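ABC transporter, substrate binding protein (Aeropyrum pernix, PDB 3EAF) probably captures a solute outside the cell and delivers it to the membrane permease of an ABC importer. Local coordinates at residues 33-38 with 292-297. Residues are numbered along the deposited sequence; the frame is centred on the assembly and turned at random.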
ATOM      1  N   LYS A  33       2.030   6.350  19.199  1.00  8.71           N
ATOM      2  CA  LYS A  33       1.580   6.959  20.446  1.00  9.42           C
ATOM      3  C   LYS A  33       0.626   6.026  21.191  1.00  9.84           C
ATOM      4  O   LYS A  33       0.719   5.895  22.415  1.00 10.07           O
ATOM      5  CB  LYS A  33       0.919   8.317  20.197  1.00  9.39           C
ATOM      6  CG  LYS A  33       1.868   9.387  19.656  1.00  9.68           C
ATOM      7  CD  LYS A  33       1.089  10.635  19.291  1.00 11.55           C
ATOM      8  CE  LYS A  33       1.999  11.806  18.933  1.00 12.75           C
ATOM      9  NZ  LYS A  33       1.181  13.039  18.766  1.00 14.14           N
ATOM     10  N   TYR A  34      -0.266   5.371  20.445  1.00 10.00           N
ATOM     11  CA  TYR A  34      -1.257   4.454  21.016  1.00 10.26           C
ATOM     12  C   TYR A  34      -0.615   3.294  21.746  1.00 10.46           C
ATOM     13  O   TYR A  34      -0.855   3.112  22.941  1.00 10.17           O
ATOM     14  CB  TYR A  34      -2.208   3.926  19.943  1.00 10.23           C
ATOM     15  CG  TYR A  34      -3.299   3.002  20.455  1.00 10.25           C
ATOM     16  CD1 TYR A  34      -4.403   3.506  21.150  1.00 11.07           C
ATOM     17  CD2 TYR A  34      -3.233   1.630  20.235  1.00  9.92           C
ATOM     18  CE1 TYR A  34      -5.409   2.659  21.614  1.00 10.73           C
ATOM     19  CE2 TYR A  34      -4.234   0.771  20.697  1.00 10.63           C
ATOM     20  CZ  TYR A  34      -5.319   1.290  21.378  1.00 10.79           C
ATOM     21  OH  TYR A  34      -6.306   0.443  21.830  1.00 11.07           O
ATOM     22  N   PHE A  35       0.199   2.516  21.035  1.00 10.60           N
ATOM     23  CA  PHE A  35       0.786   1.314  21.616  1.00 11.06           C
ATOM     24  C   PHE A  35       1.816   1.629  22.705  1.00 11.67           C
ATOM     25  O   PHE A  35       1.904   0.902  23.704  1.00 11.49           O
ATOM     26  CB  PHE A  35       1.341   0.383  20.533  1.00 11.04           C
ATOM     27  CG  PHE A  35       0.274  -0.201  19.634  1.00 10.96           C
ATOM     28  CD1 PHE A  35      -0.664  -1.100  20.138  1.00 10.46           C
ATOM     29  CD2 PHE A  35       0.203   0.157  18.290  1.00 11.26           C
ATOM     30  CE1 PHE A  35      -1.655  -1.637  19.317  1.00 11.31           C
ATOM     31  CE2 PHE A  35      -0.785  -0.381  17.453  1.00 11.54           C
ATOM     32  CZ  PHE A  35      -1.714  -1.271  17.970  1.00 11.39           C
ATOM     33  N   ASN A  36       2.573   2.714  22.534  1.00 12.13           N
ATOM     34  CA  ASN A  36       3.468   3.179  23.602  1.00 12.80           C
ATOM     35  C   ASN A  36       2.710   3.348  24.927  1.00 13.32           C
ATOM     36  O   ASN A  36       3.101   2.779  25.955  1.00 13.13           O
ATOM     37  CB  ASN A  36       4.176   4.487  23.215  1.00 12.70           C
ATOM     38  CG  ASN A  36       5.457   4.254  22.411  1.00 13.11           C
ATOM     39  OD1 ASN A  36       6.081   3.199  22.501  1.00 11.49           O
ATOM     40  ND2 ASN A  36       5.858   5.254  21.630  1.00 14.04           N
ATOM     41  N   GLU A  37       1.614   4.103  24.867  1.00 13.95           N
ATOM     42  CA  GLU A  37       0.785   4.431  26.025  1.00 15.19           C
ATOM     43  C   GLU A  37       0.048   3.211  26.604  1.00 15.23           C
ATOM     44  O   GLU A  37      -0.034   3.054  27.827  1.00 15.21           O
ATOM     45  CB  GLU A  37      -0.206   5.550  25.642  1.00 15.89           C
ATOM     46  CG  GLU A  37      -1.223   5.967  26.721  1.00 18.48           C
ATOM     47  CD  GLU A  37      -0.607   6.718  27.890  1.00 22.25           C
ATOM     48  OE1 GLU A  37       0.432   7.395  27.716  1.00 24.36           O
ATOM     49  OE2 GLU A  37      -1.176   6.639  29.000  1.00 25.39           O
ATOM     50  N   LYS A  38      -0.495   2.362  25.735  1.00 15.12           N
ATOM     51  CA  LYS A  38      -1.193   1.155  26.193  1.00 15.26           C
ATOM     52  C   LYS A  38      -0.209   0.164  26.817  1.00 15.23           C
ATOM     53  O   LYS A  38      -0.554  -0.558  27.752  1.00 14.93           O
ATOM     54  CB  LYS A  38      -1.965   0.487  25.046  1.00 15.47           C
ATOM     55  CG  LYS A  38      -3.233   1.228  24.599  1.00 15.68           C
ATOM     56  CD  LYS A  38      -4.349   1.122  25.623  1.00 16.54           C
ATOM     57  CE  LYS A  38      -5.637   1.740  25.100  1.00 16.88           C
ATOM     58  NZ  LYS A  38      -6.694   1.856  26.154  1.00 17.62           N
ATOM     59  N   GLN A 292      -3.609   2.475   6.689  1.00  6.57           N
ATOM     60  CA  GLN A 292      -2.406   1.936   6.050  1.00  6.82           C
ATOM     61  C   GLN A 292      -1.148   2.232   6.852  1.00  6.90           C
ATOM     62  O   GLN A 292      -0.253   1.378   6.953  1.00  7.09           O
ATOM     63  CB  GLN A 292      -2.277   2.439   4.604  1.00  6.73           C
ATOM     64  CG  GLN A 292      -3.362   1.870   3.698  1.00  7.05           C
ATOM     65  CD  GLN A 292      -3.240   2.300   2.261  1.00  7.01           C
ATOM     66  OE1 GLN A 292      -3.878   3.253   1.843  1.00  7.71           O
ATOM     67  NE2 GLN A 292      -2.430   1.589   1.491  1.00  7.74           N
ATOM     68  N   GLY A 293      -1.096   3.429   7.432  1.00  7.04           N
ATOM     69  CA  GLY A 293      -0.003   3.813   8.331  1.00  7.15           C
ATOM     70  C   GLY A 293      -0.044   3.070   9.652  1.00  7.15           C
ATOM     71  O   GLY A 293       0.972   2.554  10.117  1.00  7.09           O
ATOM     72  N   PHE A 294      -1.232   3.013  10.247  1.00  7.32           N
ATOM     73  CA  PHE A 294      -1.445   2.350  11.532  1.00  7.10           C
ATOM     74  C   PHE A 294      -1.031   0.876  11.491  1.00  7.01           C
ATOM     75  O   PHE A 294      -0.329   0.400  12.386  1.00  6.53           O
ATOM     76  CB  PHE A 294      -2.916   2.484  11.953  1.00  7.41           C
ATOM     77  CG  PHE A 294      -3.163   2.242  13.422  1.00  7.78           C
ATOM     78  CD1 PHE A 294      -3.191   3.308  14.321  1.00  8.85           C
ATOM     79  CD2 PHE A 294      -3.392   0.953  13.903  1.00  7.91           C
ATOM     80  CE1 PHE A 294      -3.435   3.086  15.688  1.00  8.78           C
ATOM     81  CE2 PHE A 294      -3.634   0.726  15.260  1.00  7.40           C
ATOM     82  CZ  PHE A 294      -3.647   1.789  16.148  1.00  8.09           C
ATOM     83  N   VAL A 295      -1.460   0.162  10.449  1.00  7.39           N
ATOM     84  CA  VAL A 295      -1.184  -1.276  10.348  1.00  7.58           C
ATOM     85  C   VAL A 295       0.287  -1.617  10.141  1.00  7.48           C
ATOM     86  O   VAL A 295       0.725  -2.697  10.546  1.00  8.00           O
ATOM     87  CB  VAL A 295      -2.056  -2.002   9.284  1.00  7.65           C
ATOM     88  CG1 VAL A 295      -3.540  -1.941   9.671  1.00  8.02           C
ATOM     89  CG2 VAL A 295      -1.799  -1.469   7.859  1.00  7.72           C
ATOM     90  N   ASN A 296       1.048  -0.714   9.519  1.00  7.17           N
ATOM     91  CA  ASN A 296       2.493  -0.917   9.397  1.00  7.50           C
ATOM     92  C   ASN A 296       3.183  -0.886  10.759  1.00  7.25           C
ATOM     93  O   ASN A 296       3.988  -1.760  11.075  1.00  7.89           O
ATOM     94  CB  ASN A 296       3.134   0.068   8.406  1.00  7.58           C
ATOM     95  CG  ASN A 296       2.919  -0.351   6.946  1.00  8.05           C
ATOM     96  OD1 ASN A 296       2.128  -1.251   6.664  1.00  8.31           O
ATOM     97  ND2 ASN A 296       3.623   0.300   6.021  1.00  7.75           N
ATOM     98  N   VAL A 297       2.837   0.103  11.574  1.00  7.09           N
ATOM     99  CA  VAL A 297       3.363   0.186  12.937  1.00  7.15           C
ATOM    100  C   VAL A 297       2.897  -1.023  13.762  1.00  7.36           C
ATOM    101  O   VAL A 297       3.694  -1.627  14.492  1.00  7.39           O
ATOM    102  CB  VAL A 297       2.955   1.515  13.610  1.00  7.13           C
ATOM    103  CG1 VAL A 297       3.354   1.536  15.074  1.00  7.02           C
ATOM    104  CG2 VAL A 297       3.572   2.703  12.848  1.00  7.12           C
TER
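Phe-294 reaches with the far rim of its ring toward the neighbouring aromatic side chains of Tyr-34 and Phe-35. Its CG lies anti to the backbone N (chi1 -161°), a setting that carries CE2 and CZ across the space between the two helices. Against Phe-35 the rings meet obliquely, neither stacked nor edge-to-face: their planes are inclined at 50° and the centroids are 5.6 Å apart. The closest approach joins CE2 of Phe-35 to CE2 of Phe-294 at 3.8 Å, and CZ of Phe-35 follows at 3.9 Å from the same Phe-294 CE2. Tyr-34 is met by the edge of the Phe-294 ring, with Tyr-34 CD2 near that ring's plane and 4.1 Å from Phe-294 CZ. In this two-lobed periplasmic-binding-protein fold, the contact joins the end of helix 18-38, early in the chain, to helix 288-304, which returns to the same lobe late in the sequence. Tyr-34 CD2 also sits over the centre of the Phe-35 ring, 3.7 Å above its plane, while the Phe-35 ring also meets that of Trp-298, one turn further along helix 288-304 from Phe-294. A leucine in place of Phe-35 would probably leave the rim of Phe-294 and the CD2 side of Tyr-34 without their flat aromatic neighbour, opening a gap between the helices. The hydroxyl of Tyr-34 hydrogen-bonds to Glu-274 of helix 267-278, which also contributes Ile-272 to the packing round Phe-294.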